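Local coordinates for bifunctional protein PutA (Bdellovibrio bacteriovorus, PDB 5UR2) that probably oxidises proline to glutamate in two steps, with an FAD-dependent proline dehydrogenase barrel and an NAD-dependent glutamate semialdehyde dehydrogenase in one chain, at residues B[274-280]-B[329-334]; B[239-243]-B[306-310]. All coordinates share one frame; numbering follows the deposited sequence.

Interaction 1: B[274-280]-B[329-334]; sequences AYLRDSF and ESDANY. With P5F (N-propargylglycine-modified flavin adenine dinucleotide), chain F.
The flat carboxamide of Asn-333 joins the segments: its ND2 donates to Ala-274 O at 2.9 Å, in the carbonyl plane and on a lone pair, although that oxygen is tilted 26° from the amide plane. The same ND2 makes a weak bond to Ser-279 OG (N-H...O angle 127°). At its other end, OD1 is 2.8 Å from a water that also meets Phe-280 N and Arg-277 O. CG anti to the backbone N (chi1 -170°) extends Asn-333 into the turn. Ser-279 OG donates to Leu-276 O at 2.6 Å, within a type I turn.

The ring of Tyr-334 meets Ala-274 CB obliquely, and their CB atoms are 3.8 Å apart. The ribose hydroxyl O2B of P5F meets the Tyr-275 ring obliquely, 3.2 Å from CD2, while Tyr-275 CB packs on Ser-330 OG, which donates to adenine N3A at 2.8 Å.

Arg-277 NH1 and Glu-329 OE2, 4.5 Å apart with the oxygen well out of the guanidinium plane, interact by charge alone; both residues bond to Thr-454. One good and one weak bond at ND2 and a water at OD1 probably settle the buried amide's flip, tying turn to helix; Ser-330 and Tyr-275 separately meet the adenosine.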
# COMPACT_ATOMS: atom_id res chain seq x y z
N ALA B 274 -37.53 -28.23 -3.24
CA ALA B 274 -37.83 -27.78 -1.89
C ALA B 274 -36.67 -27.02 -1.25
O ALA B 274 -36.88 -26.39 -0.21
CB ALA B 274 -38.20 -28.98 -1.00
N TYR B 275 -35.47 -27.04 -1.81
CA TYR B 275 -34.44 -26.25 -1.18
C TYR B 275 -34.53 -24.77 -1.54
O TYR B 275 -33.72 -23.98 -1.04
CB TYR B 275 -33.04 -26.81 -1.51
CG TYR B 275 -32.45 -26.60 -2.90
CD1 TYR B 275 -33.21 -26.11 -3.97
CD2 TYR B 275 -31.11 -26.94 -3.14
CE1 TYR B 275 -32.63 -25.94 -5.25
CE2 TYR B 275 -30.53 -26.78 -4.40
CZ TYR B 275 -31.28 -26.28 -5.45
OH TYR B 275 -30.67 -26.15 -6.69
N LEU B 276 -35.50 -24.38 -2.38
CA LEU B 276 -35.72 -22.98 -2.70
C LEU B 276 -36.62 -22.34 -1.65
O LEU B 276 -37.61 -22.94 -1.20
CB LEU B 276 -36.37 -22.81 -4.07
CG LEU B 276 -35.49 -23.22 -5.27
CD1 LEU B 276 -36.23 -22.97 -6.59
CD2 LEU B 276 -34.14 -22.50 -5.22
N ARG B 277 -36.29 -21.09 -1.28
CA ARG B 277 -37.10 -20.36 -0.30
C ARG B 277 -38.53 -20.10 -0.79
O ARG B 277 -39.45 -20.01 0.03
CB ARG B 277 -36.42 -19.03 0.06
CG ARG B 277 -35.06 -19.21 0.75
CD ARG B 277 -34.25 -17.91 0.94
NE ARG B 277 -32.93 -18.25 1.47
CZ ARG B 277 -32.66 -18.47 2.75
NH1 ARG B 277 -33.61 -18.38 3.67
NH2 ARG B 277 -31.44 -18.81 3.13
N ASP B 278 -38.75 -20.01 -2.10
CA ASP B 278 -40.08 -19.68 -2.60
C ASP B 278 -40.85 -20.91 -3.07
O ASP B 278 -41.94 -20.77 -3.63
CB ASP B 278 -39.99 -18.61 -3.71
CG ASP B 278 -39.23 -19.06 -4.94
OD1 ASP B 278 -38.92 -20.27 -5.07
OD2 ASP B 278 -38.93 -18.18 -5.79
N SER B 279 -40.35 -22.10 -2.78
CA SER B 279 -40.96 -23.30 -3.32
C SER B 279 -42.32 -23.61 -2.67
O SER B 279 -43.22 -24.13 -3.35
CB SER B 279 -39.98 -24.47 -3.17
OG SER B 279 -39.54 -24.61 -1.81
N PHE B 280 -42.51 -23.32 -1.39
CA PHE B 280 -43.83 -23.58 -0.82
C PHE B 280 -44.87 -22.65 -1.44
O PHE B 280 -46.00 -23.08 -1.70
CB PHE B 280 -43.82 -23.46 0.71
CG PHE B 280 -45.15 -23.76 1.36
CD1 PHE B 280 -45.77 -25.00 1.18
CD2 PHE B 280 -45.76 -22.83 2.20
CE1 PHE B 280 -47.01 -25.29 1.79
CE2 PHE B 280 -46.97 -23.11 2.82
CZ PHE B 280 -47.61 -24.35 2.62
N GLU B 329 -33.45 -26.91 6.99
CA GLU B 329 -34.51 -26.09 6.39
C GLU B 329 -35.06 -26.73 5.12
O GLU B 329 -36.27 -26.73 4.89
CB GLU B 329 -34.03 -24.68 6.04
CG GLU B 329 -33.88 -23.72 7.19
CD GLU B 329 -33.45 -22.33 6.74
OE1 GLU B 329 -32.36 -22.19 6.13
OE2 GLU B 329 -34.22 -21.38 6.97
N SER B 330 -34.17 -27.28 4.27
CA SER B 330 -34.65 -27.94 3.05
C SER B 330 -35.49 -29.17 3.37
O SER B 330 -36.58 -29.34 2.81
CB SER B 330 -33.46 -28.31 2.17
OG SER B 330 -32.81 -27.16 1.70
N ASP B 331 -35.02 -30.02 4.28
CA ASP B 331 -35.79 -31.19 4.68
C ASP B 331 -37.15 -30.77 5.24
O ASP B 331 -38.20 -31.28 4.82
CB ASP B 331 -35.03 -32.00 5.73
CG ASP B 331 -33.76 -32.67 5.18
OD1 ASP B 331 -33.58 -32.80 3.95
OD2 ASP B 331 -32.94 -33.10 6.02
N ALA B 332 -37.16 -29.79 6.14
CA ALA B 332 -38.41 -29.37 6.77
C ALA B 332 -39.37 -28.80 5.75
O ALA B 332 -40.57 -29.07 5.79
CB ALA B 332 -38.14 -28.36 7.89
N ASN B 333 -38.84 -27.99 4.82
CA ASN B 333 -39.68 -27.43 3.77
C ASN B 333 -40.19 -28.53 2.83
O ASN B 333 -41.32 -28.47 2.34
CB ASN B 333 -38.89 -26.38 2.99
CG ASN B 333 -39.76 -25.61 2.04
OD1 ASN B 333 -40.64 -24.85 2.48
ND2 ASN B 333 -39.55 -25.78 0.75
N TYR B 334 -39.36 -29.55 2.57
CA TYR B 334 -39.81 -30.69 1.76
C TYR B 334 -41.04 -31.33 2.40
O TYR B 334 -42.06 -31.55 1.73
CB TYR B 334 -38.69 -31.72 1.61
CG TYR B 334 -38.97 -32.80 0.58
CD1 TYR B 334 -39.89 -33.82 0.83
CD2 TYR B 334 -38.28 -32.82 -0.62
CE1 TYR B 334 -40.15 -34.81 -0.12
CE2 TYR B 334 -38.52 -33.79 -1.57
CZ TYR B 334 -39.45 -34.79 -1.32
OH TYR B 334 -39.67 -35.75 -2.29
PA P5F F . -30.68 -35.59 1.14
O1A P5F F . -31.75 -35.89 2.24
O2A P5F F . -29.29 -35.84 1.47
O5B P5F F . -30.59 -34.15 0.71
C5B P5F F . -29.50 -33.55 0.03
C4B P5F F . -29.95 -32.19 -0.53
O4B P5F F . -30.11 -31.20 0.46
C3B P5F F . -29.07 -31.55 -1.56
O3B P5F F . -29.20 -32.12 -2.80
C2B P5F F . -29.51 -30.15 -1.52
O2B P5F F . -30.66 -30.01 -2.29
C1B P5F F . -29.85 -29.94 -0.09
N9A P5F F . -28.81 -29.32 0.68
C8A P5F F . -27.51 -29.77 0.87
N7A P5F F . -26.88 -28.91 1.68
C5A P5F F . -27.74 -27.88 2.07
C6A P5F F . -27.64 -26.74 2.86
N6A P5F F . -26.41 -26.42 3.52
N1A P5F F . -28.69 -25.92 3.01
C2A P5F F . -29.87 -26.18 2.41
N3A P5F F . -30.00 -27.27 1.61
C4A P5F F . -28.99 -28.13 1.42
N1 P5F F . -32.82 -31.76 -8.72
C2 P5F F . -33.21 -30.53 -9.36
O2 P5F F . -32.79 -29.34 -8.80
N3 P5F F . -34.01 -30.53 -10.55
C4 P5F F . -34.46 -31.74 -11.15
O4 P5F F . -35.24 -31.67 -12.31
C4X P5F F . -34.04 -33.04 -10.47
N5 P5F F . -34.33 -34.34 -11.08
C5X P5F F . -34.29 -35.50 -10.16
C6 P5F F . -35.06 -36.73 -10.49
C7 P5F F . -35.10 -37.81 -9.57
C7M P5F F . -35.89 -39.05 -9.91
C8 P5F F . -34.39 -37.73 -8.33
C8M P5F F . -34.41 -38.85 -7.33
C9 P5F F . -33.66 -36.56 -8.01
C9A P5F F . -33.61 -35.42 -8.97
N10 P5F F . -32.87 -34.21 -8.63
C10 P5F F . -33.26 -33.01 -9.31
C1' P5F F . -31.90 -34.15 -7.51
C2' P5F F . -32.58 -33.91 -6.16
O2' P5F F . -33.09 -32.63 -6.15
C3' P5F F . -31.68 -34.10 -4.94
O3' P5F F . -30.65 -33.18 -5.00
C4' P5F F . -31.05 -35.48 -4.81
O4' P5F F . -31.91 -36.38 -5.41
C5' P5F F . -30.63 -35.90 -3.39
O5' P5F F . -31.56 -35.51 -2.39
P P5F F . -32.01 -36.41 -1.12
O1P P5F F . -33.45 -36.18 -0.52
O2P P5F F . -31.66 -37.85 -1.67
O3P P5F F . -30.69 -36.34 -0.14
C21 P5F F . -32.72 -34.01 -13.11
C22 P5F F . -33.63 -34.21 -12.14
C23 P5F F . -32.84 -32.81 -14.08
O HOH W 1 -40.63 -22.62 0.75

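Interaction 2: B[239-243]-B[306-310]; sequences DMEQY and YWDYE. With P5F (N-propargylglycine-modified flavin adenine dinucleotide), chain F.
Two first torsions on the helical side place the groups that meet the 239-243 loop. Tyr-306 has CG anti to its carbonyl carbon, which carries the ring across to Glu-241; Glu-310 starts in the same sense and then folds back at chi2 (-63°), bringing its carboxylate to the backbone of Tyr-243.

There OE2 accepts from Tyr-243 N at 2.7 Å, on the syn side and 26° out of the carboxylate plane. The N-H...O angle of 158° makes this a fairly straight bond. Gln-242 CB adds a packing contact 3.5 Å from Glu-310 OE2 and also touches Tyr-309 CE2.

The Tyr-306 ring lies along the loop backbone, its CE2 coming within 3.5 Å of Glu-241 C. Gln-242 N stands over one face, offset toward the rim, whereas Met-240 O is at the ring edge, near its plane. That carbonyl oxygen accepts from flavin N3 at 2.8 Å, and Met-240 N donates to flavin O4 at 3.1 Å. The two bonds, one given and one taken by the same residue's backbone, hold the N3/O4 edge of the flavin. Asp-239 OD2 approaches C23 of the inactivator-derived group at 3.2 Å, while its OD1 forms a salt bridge with Arg-300. Next to Tyr-306, Trp-307 lays its indole over the adenine, with CE2 3.4 Å from C6A, so adjacent residues meet the two ends of the cofactor.

Within the fold, the 239-243 loop follows barrel strand 235-238 and precedes helix 246-257, against which Met-240 packs. Tyr-306 is the N-cap residue of helix 307-317, and its side chain also touches Gln-273 of strand 268-273, the barrel strand next to 235-238.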
# COMPACT_ATOMS: atom_id res chain seq x y z
N ASP B 239 -38.27 -31.06 -16.38
CA ASP B 239 -37.35 -30.91 -15.26
C ASP B 239 -37.26 -29.44 -14.84
O ASP B 239 -37.72 -28.53 -15.53
CB ASP B 239 -35.96 -31.47 -15.58
CG ASP B 239 -35.94 -33.02 -15.61
OD1 ASP B 239 -36.81 -33.66 -14.98
OD2 ASP B 239 -35.03 -33.59 -16.24
N MET B 240 -36.64 -29.22 -13.68
CA MET B 240 -36.39 -27.87 -13.19
C MET B 240 -34.90 -27.66 -13.08
O MET B 240 -34.21 -28.42 -12.39
CB MET B 240 -37.05 -27.61 -11.84
CG MET B 240 -36.92 -26.15 -11.44
SD MET B 240 -37.76 -25.06 -12.59
CE MET B 240 -39.45 -25.36 -12.08
N GLU B 241 -34.41 -26.62 -13.75
CA GLU B 241 -32.99 -26.30 -13.78
C GLU B 241 -32.68 -25.21 -12.76
O GLU B 241 -33.35 -25.13 -11.72
CB GLU B 241 -32.59 -25.89 -15.21
CG GLU B 241 -32.75 -27.04 -16.20
CD GLU B 241 -32.86 -26.57 -17.66
OE1 GLU B 241 -33.92 -26.02 -18.02
OE2 GLU B 241 -31.90 -26.78 -18.44
N GLN B 242 -31.66 -24.39 -13.03
CA GLN B 242 -31.16 -23.43 -12.05
C GLN B 242 -32.17 -22.31 -11.78
O GLN B 242 -33.15 -22.11 -12.51
CB GLN B 242 -29.82 -22.84 -12.50
CG GLN B 242 -29.89 -22.06 -13.78
CD GLN B 242 -29.76 -22.93 -15.03
OE1 GLN B 242 -29.61 -24.16 -14.95
NE2 GLN B 242 -29.83 -22.28 -16.19
N TYR B 243 -31.92 -21.56 -10.70
CA TYR B 243 -32.90 -20.59 -10.24
C TYR B 243 -33.15 -19.50 -11.29
O TYR B 243 -34.27 -18.98 -11.37
CB TYR B 243 -32.44 -19.97 -8.92
CG TYR B 243 -33.53 -19.14 -8.25
CD1 TYR B 243 -34.64 -19.75 -7.69
CD2 TYR B 243 -33.44 -17.75 -8.20
CE1 TYR B 243 -35.63 -19.01 -7.07
CE2 TYR B 243 -34.42 -16.99 -7.58
CZ TYR B 243 -35.52 -17.63 -7.02
OH TYR B 243 -36.51 -16.89 -6.40
N TYR B 306 -28.61 -27.83 -7.49
CA TYR B 306 -27.67 -26.76 -7.83
C TYR B 306 -27.25 -25.94 -6.60
O TYR B 306 -27.02 -24.74 -6.70
CB TYR B 306 -28.25 -25.86 -8.92
CG TYR B 306 -28.79 -26.61 -10.13
CD1 TYR B 306 -27.94 -26.97 -11.18
CD2 TYR B 306 -30.14 -26.95 -10.24
CE1 TYR B 306 -28.42 -27.67 -12.29
CE2 TYR B 306 -30.62 -27.64 -11.34
CZ TYR B 306 -29.76 -28.00 -12.36
OH TYR B 306 -30.23 -28.69 -13.46
N TRP B 307 -27.15 -26.60 -5.43
CA TRP B 307 -27.00 -25.86 -4.18
C TRP B 307 -25.71 -25.04 -4.17
O TRP B 307 -25.74 -23.83 -3.92
CB TRP B 307 -27.04 -26.81 -2.97
CG TRP B 307 -27.11 -26.03 -1.69
CD1 TRP B 307 -28.23 -25.60 -1.06
CD2 TRP B 307 -26.01 -25.55 -0.90
NE1 TRP B 307 -27.91 -24.90 0.08
CE2 TRP B 307 -26.55 -24.86 0.20
CE3 TRP B 307 -24.61 -25.65 -1.02
CZ2 TRP B 307 -25.75 -24.26 1.19
CZ3 TRP B 307 -23.81 -25.06 -0.04
CH2 TRP B 307 -24.39 -24.38 1.05
N ASP B 308 -24.56 -25.69 -4.40
CA ASP B 308 -23.29 -24.96 -4.45
C ASP B 308 -23.32 -23.86 -5.50
O ASP B 308 -22.89 -22.73 -5.24
CB ASP B 308 -22.13 -25.92 -4.72
CG ASP B 308 -21.88 -26.88 -3.59
OD1 ASP B 308 -21.41 -26.43 -2.52
OD2 ASP B 308 -22.17 -28.08 -3.75
N TYR B 309 -23.80 -24.19 -6.71
CA TYR B 309 -23.88 -23.19 -7.77
C TYR B 309 -24.69 -21.97 -7.33
O TYR B 309 -24.28 -20.82 -7.55
CB TYR B 309 -24.48 -23.80 -9.04
CG TYR B 309 -24.84 -22.77 -10.09
CD1 TYR B 309 -23.88 -22.30 -11.01
CD2 TYR B 309 -26.13 -22.24 -10.17
CE1 TYR B 309 -24.22 -21.35 -11.98
CE2 TYR B 309 -26.47 -21.29 -11.14
CZ TYR B 309 -25.51 -20.85 -12.04
OH TYR B 309 -25.86 -19.91 -12.98
N GLU B 310 -25.86 -22.19 -6.71
CA GLU B 310 -26.72 -21.06 -6.36
C GLU B 310 -26.08 -20.16 -5.30
O GLU B 310 -26.20 -18.93 -5.39
CB GLU B 310 -28.09 -21.56 -5.88
CG GLU B 310 -28.92 -22.38 -6.88
CD GLU B 310 -29.34 -21.64 -8.15
OE1 GLU B 310 -29.07 -20.42 -8.27
OE2 GLU B 310 -29.94 -22.28 -9.03
PA P5F F . -30.68 -35.59 1.14
O1A P5F F . -31.75 -35.89 2.24
O2A P5F F . -29.29 -35.84 1.47
O5B P5F F . -30.59 -34.15 0.71
C5B P5F F . -29.50 -33.55 0.03
C4B P5F F . -29.95 -32.19 -0.53
O4B P5F F . -30.11 -31.20 0.46
C3B P5F F . -29.07 -31.55 -1.56
O3B P5F F . -29.20 -32.12 -2.80
C2B P5F F . -29.51 -30.15 -1.52
O2B P5F F . -30.66 -30.01 -2.29
C1B P5F F . -29.85 -29.94 -0.09
N9A P5F F . -28.81 -29.32 0.68
C8A P5F F . -27.51 -29.77 0.87
N7A P5F F . -26.88 -28.91 1.68
C5A P5F F . -27.74 -27.88 2.07
C6A P5F F . -27.64 -26.74 2.86
N6A P5F F . -26.41 -26.42 3.52
N1A P5F F . -28.69 -25.92 3.01
C2A P5F F . -29.87 -26.18 2.41
N3A P5F F . -30.00 -27.27 1.61
C4A P5F F . -28.99 -28.13 1.42
N1 P5F F . -32.82 -31.76 -8.72
C2 P5F F . -33.21 -30.53 -9.36
O2 P5F F . -32.79 -29.34 -8.80
N3 P5F F . -34.01 -30.53 -10.55
C4 P5F F . -34.46 -31.74 -11.15
O4 P5F F . -35.24 -31.67 -12.31
C4X P5F F . -34.04 -33.04 -10.47
N5 P5F F . -34.33 -34.34 -11.08
C5X P5F F . -34.29 -35.50 -10.16
C6 P5F F . -35.06 -36.73 -10.49
C7 P5F F . -35.10 -37.81 -9.57
C7M P5F F . -35.89 -39.05 -9.91
C8 P5F F . -34.39 -37.73 -8.33
C8M P5F F . -34.41 -38.85 -7.33
C9 P5F F . -33.66 -36.56 -8.01
C9A P5F F . -33.61 -35.42 -8.97
N10 P5F F . -32.87 -34.21 -8.63
C10 P5F F . -33.26 -33.01 -9.31
C1' P5F F . -31.90 -34.15 -7.51
C2' P5F F . -32.58 -33.91 -6.16
O2' P5F F . -33.09 -32.63 -6.15
C3' P5F F . -31.68 -34.10 -4.94
O3' P5F F . -30.65 -33.18 -5.00
C4' P5F F . -31.05 -35.48 -4.81
O4' P5F F . -31.91 -36.38 -5.41
C5' P5F F . -30.63 -35.90 -3.39
O5' P5F F . -31.56 -35.51 -2.39
P P5F F . -32.01 -36.41 -1.12
O1P P5F F . -33.45 -36.18 -0.52
O2P P5F F . -31.66 -37.85 -1.67
O3P P5F F . -30.69 -36.34 -0.14
C21 P5F F . -32.72 -34.01 -13.11
C22 P5F F . -33.63 -34.21 -12.14
C23 P5F F . -32.84 -32.81 -14.08

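From the N terminus, the chain passes 239-243 after barrel strand 235-238, then 274-280 after strand 268-273, then 306-310 after strand 298-302, and finally 329-334 in helix 327-343. Interaction 2 closes the loop from 239-243 to 306-310 and interaction 1 that from 274-280 to 329-334; the segments alternate, so the two loops cross. Their centres lie about 13 Å apart. Tyr-275 OH and Tyr-306 N, at 2.8 Å, probably share a hydrogen bond, as do Asp-278 OD2 and Tyr-243 OH. Successive strand-end loops of the proline dehydrogenase barrel are thus tied to helices 307-317 and 327-343, around one flavin cofactor touched by both contacts.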